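PDB 3B9O: alkane monooxygenase from Geobacillus thermodenitrificans, which belongs to the luciferase-like monooxygenase family, with a TIM-barrel fold, and binds flavin mononucleotide. Local coordinates for residues A[26-31]-A[380-385]; A[20-25]-A[297-302]. All coordinates share one frame; numbering follows the deposited sequence.

Contact 1. Residues A[26-31]-A[380-385]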
loop_
_atom_site.group_PDB
_atom_site.type_symbol
_atom_site.label_atom_id
_atom_site.label_comp_id
_atom_site.label_asym_id
_atom_site.label_seq_id
_atom_site.Cartn_x
_atom_site.Cartn_y
_atom_site.Cartn_z
ATOM N N PRO A 26 19.852 -13.090 -12.712
ATOM C CA PRO A 26 20.224 -14.371 -12.133
ATOM C C PRO A 26 20.100 -14.414 -10.615
ATOM O O PRO A 26 20.136 -15.504 -10.034
ATOM C CB PRO A 26 21.699 -14.537 -12.541
ATOM C CG PRO A 26 21.959 -13.536 -13.549
ATOM C CD PRO A 26 20.995 -12.423 -13.355
ATOM N N GLU A 27 19.964 -13.251 -9.982
ATOM C CA GLU A 27 19.928 -13.185 -8.533
ATOM C C GLU A 27 18.491 -13.134 -7.994
ATOM O O GLU A 27 18.287 -13.243 -6.804
ATOM C CB GLU A 27 20.746 -11.989 -8.019
ATOM C CG GLU A 27 22.275 -12.147 -8.143
ATOM C CD GLU A 27 22.849 -13.276 -7.281
ATOM O OE1 GLU A 27 23.311 -14.286 -7.860
ATOM O OE2 GLU A 27 22.833 -13.169 -6.027
ATOM N N ASN A 28 17.512 -13.030 -8.886
ATOM C CA ASN A 28 16.137 -12.720 -8.523
ATOM C C ASN A 28 15.362 -13.944 -8.072
ATOM O O ASN A 28 15.719 -15.076 -8.380
ATOM C CB ASN A 28 15.440 -12.056 -9.735
ATOM C CG ASN A 28 14.451 -10.974 -9.330
ATOM O OD1 ASN A 28 14.033 -10.131 -10.151
ATOM N ND2 ASN A 28 14.083 -10.979 -8.078
ATOM N N GLN A 29 14.290 -13.704 -7.335
ATOM C CA GLN A 29 13.479 -14.752 -6.745
ATOM C C GLN A 29 11.971 -14.559 -6.982
ATOM O O GLN A 29 11.181 -15.131 -6.237
ATOM C CB GLN A 29 13.799 -14.836 -5.246
ATOM C CG GLN A 29 15.135 -15.514 -5.000
ATOM C CD GLN A 29 15.465 -15.734 -3.543
ATOM O OE1 GLN A 29 16.635 -15.893 -3.210
ATOM N NE2 GLN A 29 14.453 -15.758 -2.673
ATOM N N ARG A 30 11.596 -13.757 -7.989
ATOM C CA ARG A 30 10.198 -13.507 -8.362
ATOM C C ARG A 30 9.392 -14.766 -8.682
ATOM O O ARG A 30 8.190 -14.789 -8.436
ATOM C CB ARG A 30 10.069 -12.569 -9.587
ATOM C CG ARG A 30 10.602 -11.153 -9.390
ATOM C CD ARG A 30 10.240 -10.561 -8.037
ATOM N NE ARG A 30 8.802 -10.512 -7.743
ATOM C CZ ARG A 30 8.285 -10.131 -6.568
ATOM N NH1 ARG A 30 9.087 -9.762 -5.564
ATOM N NH2 ARG A 30 6.953 -10.153 -6.382
ATOM N N HIS A 31 10.057 -15.772 -9.257
ATOM C CA HIS A 31 9.439 -17.073 -9.528
ATOM C C HIS A 31 9.074 -17.817 -8.239
ATOM O O HIS A 31 8.343 -18.797 -8.312
ATOM C CB HIS A 31 10.350 -17.940 -10.430
ATOM C CG HIS A 31 11.754 -18.046 -9.909
ATOM N ND1 HIS A 31 12.247 -19.185 -9.314
ATOM C CD2 HIS A 31 12.733 -17.114 -9.798
ATOM C CE1 HIS A 31 13.476 -18.959 -8.874
ATOM N NE2 HIS A 31 13.780 -17.706 -9.141
ATOM N N TYR A 380 14.049 -3.605 -7.184
ATOM C CA TYR A 380 14.531 -3.961 -8.511
ATOM C C TYR A 380 14.834 -5.456 -8.577
ATOM O O TYR A 380 14.673 -6.072 -9.628
ATOM C CB TYR A 380 15.819 -3.214 -8.859
ATOM C CG TYR A 380 15.652 -1.755 -9.176
ATOM C CD1 TYR A 380 14.834 -1.326 -10.217
ATOM C CD2 TYR A 380 16.376 -0.797 -8.475
ATOM C CE1 TYR A 380 14.695 0.052 -10.532
ATOM C CE2 TYR A 380 16.255 0.574 -8.779
ATOM C CZ TYR A 380 15.411 0.981 -9.817
ATOM O OH TYR A 380 15.270 2.327 -10.112
ATOM N N VAL A 381 15.318 -6.016 -7.465
ATOM C CA VAL A 381 15.585 -7.449 -7.399
ATOM C C VAL A 381 15.180 -7.963 -6.023
ATOM O O VAL A 381 15.300 -7.241 -5.025
ATOM C CB VAL A 381 17.102 -7.775 -7.812
ATOM C CG1 VAL A 381 18.084 -7.283 -6.767
ATOM C CG2 VAL A 381 17.302 -9.224 -8.043
ATOM N N SER A 382 14.643 -9.180 -5.986
ATOM C CA SER A 382 14.303 -9.867 -4.737
ATOM C C SER A 382 15.258 -11.039 -4.456
ATOM O O SER A 382 15.393 -11.933 -5.271
ATOM C CB SER A 382 12.877 -10.399 -4.819
ATOM O OG SER A 382 11.985 -9.335 -5.126
ATOM N N PRO A 383 15.829 -11.099 -3.245
ATOM C CA PRO A 383 15.715 -10.157 -2.135
ATOM C C PRO A 383 16.820 -9.094 -2.069
ATOM O O PRO A 383 16.908 -8.401 -1.064
ATOM C CB PRO A 383 15.840 -11.086 -0.912
ATOM C CG PRO A 383 16.861 -12.088 -1.375
ATOM C CD PRO A 383 16.562 -12.312 -2.850
ATOM N N GLY A 384 17.630 -8.973 -3.124
ATOM C CA GLY A 384 18.784 -8.093 -3.133
ATOM C C GLY A 384 18.482 -6.647 -2.734
ATOM O O GLY A 384 19.202 -6.066 -1.908
ATOM N N THR A 385 17.453 -6.017 -3.300
ATOM C CA THR A 385 17.246 -4.617 -2.829
ATOM C C THR A 385 17.016 -4.512 -1.330
ATOM O O THR A 385 17.629 -3.684 -0.690
ATOM C CB THR A 385 16.375 -3.636 -3.719
ATOM O OG1 THR A 385 15.425 -2.789 -2.988
ATOM C CG2 THR A 385 15.911 -4.177 -4.918
HETATM O O HOH W 1 18.271 -10.526 -5.389
#
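Arg30 and Ser382 join two loops at one end of the TIM barrel: segment 26-31, on the way from strand 6-12 to helix 36-48, and segment 380-385, which leads from strand 374-378 into helix 384-399. The two strands are neighbours in the parallel sheet, so residues far apart in sequence meet here, with chain directions 96° apart. Arg30 NH1 donates a hydrogen bond to Ser382 OG, 3.0 Å long. The hydroxyl sits at the edge of the guanidinium, almost exactly in its plane. Bends at chi2 (-42°) and chi3 (-57°) fold the Arg30 chain round to deliver this edge. The remaining nitrogens are also engaged: NH2 forms a salt bridge with Glu11 and bonds to the carbonyl of Cys14, while NE bonds to that of Val15. This grip from several sides should fix the rotation of the guanidinium. The side chain of Arg30 lies about 12 Å from the bound flavin mononucleotide. A bridging water donates to Glu27 O and accepts from Gly384 N in the first turn of helix 384-399. Among backbone atoms, Ser382 O lies 2.9 Å from Gln29 N and receives a CA-H...O contact from Asn28. Van der Waals contacts complete the interface. The Gln29 chain, extended beyond CG, passes Pro383 obliquely, with Gln29 CD 3.7 Å from Pro383 CD; a cis peptide bond precedes this proline. Val381 CG2, anti to its own backbone nitrogen, presses against Asn28, coming within 3.6 Å of Asn28 CG.

Contact 2. Residues A[20-25]-A[297-302]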
loop_
_atom_site.group_PDB
_atom_site.type_symbol
_atom_site.label_atom_id
_atom_site.label_comp_id
_atom_site.label_asym_id
_atom_site.label_seq_id
_atom_site.Cartn_x
_atom_site.Cartn_y
_atom_site.Cartn_z
ATOM N N HIS A 20 9.873 -4.151 -14.542
ATOM C CA HIS A 20 9.592 -5.170 -15.582
ATOM C C HIS A 20 10.794 -5.645 -16.349
ATOM O O HIS A 20 11.711 -4.874 -16.620
ATOM C CB HIS A 20 8.381 -4.744 -16.394
ATOM C CG HIS A 20 7.165 -4.629 -15.527
ATOM N ND1 HIS A 20 6.514 -3.435 -15.278
ATOM C CD2 HIS A 20 6.548 -5.561 -14.772
ATOM C CE1 HIS A 20 5.513 -3.655 -14.447
ATOM N NE2 HIS A 20 5.516 -4.938 -14.118
ATOM N N GLY A 21 10.862 -6.964 -16.547
ATOM C CA GLY A 21 11.996 -7.587 -17.187
ATOM C C GLY A 21 12.988 -8.191 -16.211
ATOM O O GLY A 21 13.779 -9.063 -16.588
ATOM N N LEU A 22 12.970 -7.722 -14.963
ATOM C CA LEU A 22 13.971 -8.123 -13.990
ATOM C C LEU A 22 13.887 -9.557 -13.486
ATOM O O LEU A 22 14.858 -10.046 -12.938
ATOM C CB LEU A 22 14.090 -7.127 -12.814
ATOM C CG LEU A 22 15.187 -6.265 -13.417
ATOM C CD1 LEU A 22 14.658 -5.042 -14.171
ATOM C CD2 LEU A 22 16.397 -6.070 -12.606
ATOM N N TRP A 23 12.745 -10.207 -13.687
ATOM C CA TRP A 23 12.558 -11.617 -13.277
ATOM C C TRP A 23 13.680 -12.499 -13.840
ATOM O O TRP A 23 14.072 -13.501 -13.227
ATOM C CB TRP A 23 11.183 -12.138 -13.712
ATOM C CG TRP A 23 10.956 -12.243 -15.186
ATOM C CD1 TRP A 23 10.377 -11.290 -15.999
ATOM C CD2 TRP A 23 11.243 -13.377 -16.040
ATOM N NE1 TRP A 23 10.284 -11.761 -17.290
ATOM C CE2 TRP A 23 10.799 -13.038 -17.345
ATOM C CE3 TRP A 23 11.825 -14.647 -15.827
ATOM C CZ2 TRP A 23 10.941 -13.913 -18.443
ATOM C CZ3 TRP A 23 11.943 -15.526 -16.923
ATOM C CH2 TRP A 23 11.529 -15.140 -18.207
ATOM N N ARG A 24 14.215 -12.080 -14.995
ATOM C CA ARG A 24 15.372 -12.738 -15.644
ATOM C C ARG A 24 16.726 -12.634 -14.936
ATOM O O ARG A 24 17.633 -13.438 -15.179
ATOM C CB ARG A 24 15.514 -12.212 -17.063
ATOM C CG ARG A 24 14.290 -12.462 -17.932
ATOM C CD ARG A 24 14.419 -11.737 -19.287
ATOM N NE ARG A 24 14.344 -10.265 -19.186
ATOM C CZ ARG A 24 14.763 -9.426 -20.134
ATOM N NH1 ARG A 24 15.332 -9.905 -21.245
ATOM N NH2 ARG A 24 14.629 -8.115 -19.988
ATOM N N HIS A 25 16.897 -11.619 -14.105
ATOM C CA HIS A 25 18.165 -11.411 -13.423
ATOM C C HIS A 25 18.575 -12.659 -12.598
ATOM O O HIS A 25 17.758 -13.234 -11.884
ATOM C CB HIS A 25 18.090 -10.160 -12.551
ATOM C CG HIS A 25 19.410 -9.747 -11.992
ATOM N ND1 HIS A 25 20.160 -8.723 -12.540
ATOM C CD2 HIS A 25 20.133 -10.236 -10.959
ATOM C CE1 HIS A 25 21.274 -8.584 -11.842
ATOM N NE2 HIS A 25 21.279 -9.486 -10.879
ATOM N N ASN A 297 23.973 -0.770 -13.523
ATOM C CA ASN A 297 24.254 -1.117 -14.913
ATOM C C ASN A 297 23.750 -2.553 -15.222
ATOM O O ASN A 297 23.264 -2.833 -16.332
ATOM C CB ASN A 297 25.759 -0.928 -15.225
ATOM C CG ASN A 297 26.120 0.473 -15.304
ATOM N N SER A 298 23.840 -3.435 -14.226
ATOM C CA SER A 298 23.306 -4.803 -14.315
ATOM C C SER A 298 21.791 -4.856 -14.472
ATOM O O SER A 298 21.276 -5.607 -15.322
ATOM C CB SER A 298 23.730 -5.619 -13.093
ATOM O OG SER A 298 23.392 -6.988 -13.271
ATOM N N PHE A 299 21.077 -4.048 -13.682
ATOM C CA PHE A 299 19.609 -4.012 -13.731
ATOM C C PHE A 299 19.125 -3.385 -15.014
ATOM O O PHE A 299 18.104 -3.777 -15.555
ATOM C CB PHE A 299 18.999 -3.243 -12.550
ATOM C CG PHE A 299 19.355 -3.795 -11.185
ATOM C CD1 PHE A 299 19.325 -2.965 -10.077
ATOM C CD2 PHE A 299 19.724 -5.126 -11.009
ATOM C CE1 PHE A 299 19.639 -3.453 -8.812
ATOM C CE2 PHE A 299 20.046 -5.621 -9.748
ATOM C CZ PHE A 299 19.997 -4.783 -8.642
ATOM N N GLN A 300 19.873 -2.399 -15.503
ATOM C CA GLN A 300 19.503 -1.699 -16.718
ATOM C C GLN A 300 19.449 -2.646 -17.901
ATOM O O GLN A 300 18.517 -2.548 -18.700
ATOM C CB GLN A 300 20.436 -0.508 -16.975
ATOM C CG GLN A 300 20.131 0.293 -18.236
ATOM C CD GLN A 300 18.698 0.822 -18.290
ATOM O OE1 GLN A 300 18.276 1.594 -17.428
ATOM N NE2 GLN A 300 17.947 0.413 -19.323
ATOM N N LYS A 301 20.417 -3.566 -17.988
ATOM C CA LYS A 301 20.463 -4.635 -19.015
ATOM C C LYS A 301 19.149 -5.450 -19.122
ATOM O O LYS A 301 18.711 -5.826 -20.222
ATOM C CB LYS A 301 21.648 -5.556 -18.700
ATOM C CG LYS A 301 21.696 -6.874 -19.441
ATOM C CD LYS A 301 22.865 -7.750 -18.943
ATOM C CE LYS A 301 22.895 -9.120 -19.639
ATOM N NZ LYS A 301 24.198 -9.819 -19.329
ATOM N N TYR A 302 18.513 -5.703 -17.975
ATOM C CA TYR A 302 17.254 -6.483 -17.890
ATOM C C TYR A 302 15.957 -5.686 -17.952
ATOM O O TYR A 302 14.890 -6.289 -18.033
ATOM C CB TYR A 302 17.237 -7.347 -16.608
ATOM C CG TYR A 302 18.321 -8.377 -16.609
ATOM C CD1 TYR A 302 19.561 -8.099 -16.045
ATOM C CD2 TYR A 302 18.132 -9.622 -17.222
ATOM C CE1 TYR A 302 20.579 -9.040 -16.063
ATOM C CE2 TYR A 302 19.174 -10.576 -17.267
ATOM C CZ TYR A 302 20.370 -10.275 -16.671
ATOM O OH TYR A 302 21.385 -11.187 -16.661
#
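Leu22 and Tyr302 bring the backbones closest, their CA atoms 5.4 Å apart, where the 3-10 turn 22-24 meets helix 289-302. Gly21 lies against the carbonyl of Tyr302, making a CA-H...O contact with Gly21 CA 3.3 Å from Tyr302 O. An aromatic cluster of His25, Phe299 and Tyr302 carries most of the side-chain packing. Tyr302 lays one face over the backbone of His25, with His25 CA 4.0 Å from the ring centroid and only 9° off the normal. The His25 imidazole, swung anti to its backbone nitrogen (chi1 -171°), reaches between the rings of Phe299 and Tyr302. Its edge is directed at the Tyr302 face in an offset edge-to-face pair with planes at 64°, while its own face receives the edge of Phe299. Ser298 OG approaches the imidazole edge, 3.0 Å from His25 CE1. Leu22 crosses Phe299 and Tyr302 at about right angles, with its CD2 3.8 Å from Phe299 CD2. Arg24 CB packs beside Tyr302 CD2, along the ring edge across from His25 ND1, and Arg24 NH2 makes a weak hydrogen bond to Tyr302 O. Arg24 NE bonds to Gly21 O at 2.9 Å, on a lone pair in the carbonyl plane. The guanidinium thus donates to both Gly21 O and, weakly, Tyr302 O, which probably offsets the repulsion between these two acceptors, 3.3 Å apart, while the bulk of the interface depends on rings and apolar carbons.

How the contacts relate
Both contacts use the single long loop between strand 6-12 and helix 36-48, whose successive parts meet different elements: segment 20-25 packs on helix 289-302, whereas segment 26-31 packs on the loop leading into helix 384-399. Each is mostly buried with one exposed residue at its margin, Glu27 in contact 1 and Arg24 in contact 2. Contact 1, somewhat nearer the chain centre, is chiefly polar, with a buried arginine, a serine and a bridging water; contact 2 buries more surface and is mainly aromatic. Their centres lie 10 Å apart and they touch directly: Val381 CG1 approaches Phe299 CZ at 3.7 Å, and Pro26 packs against Tyr302, giving one continuous interface.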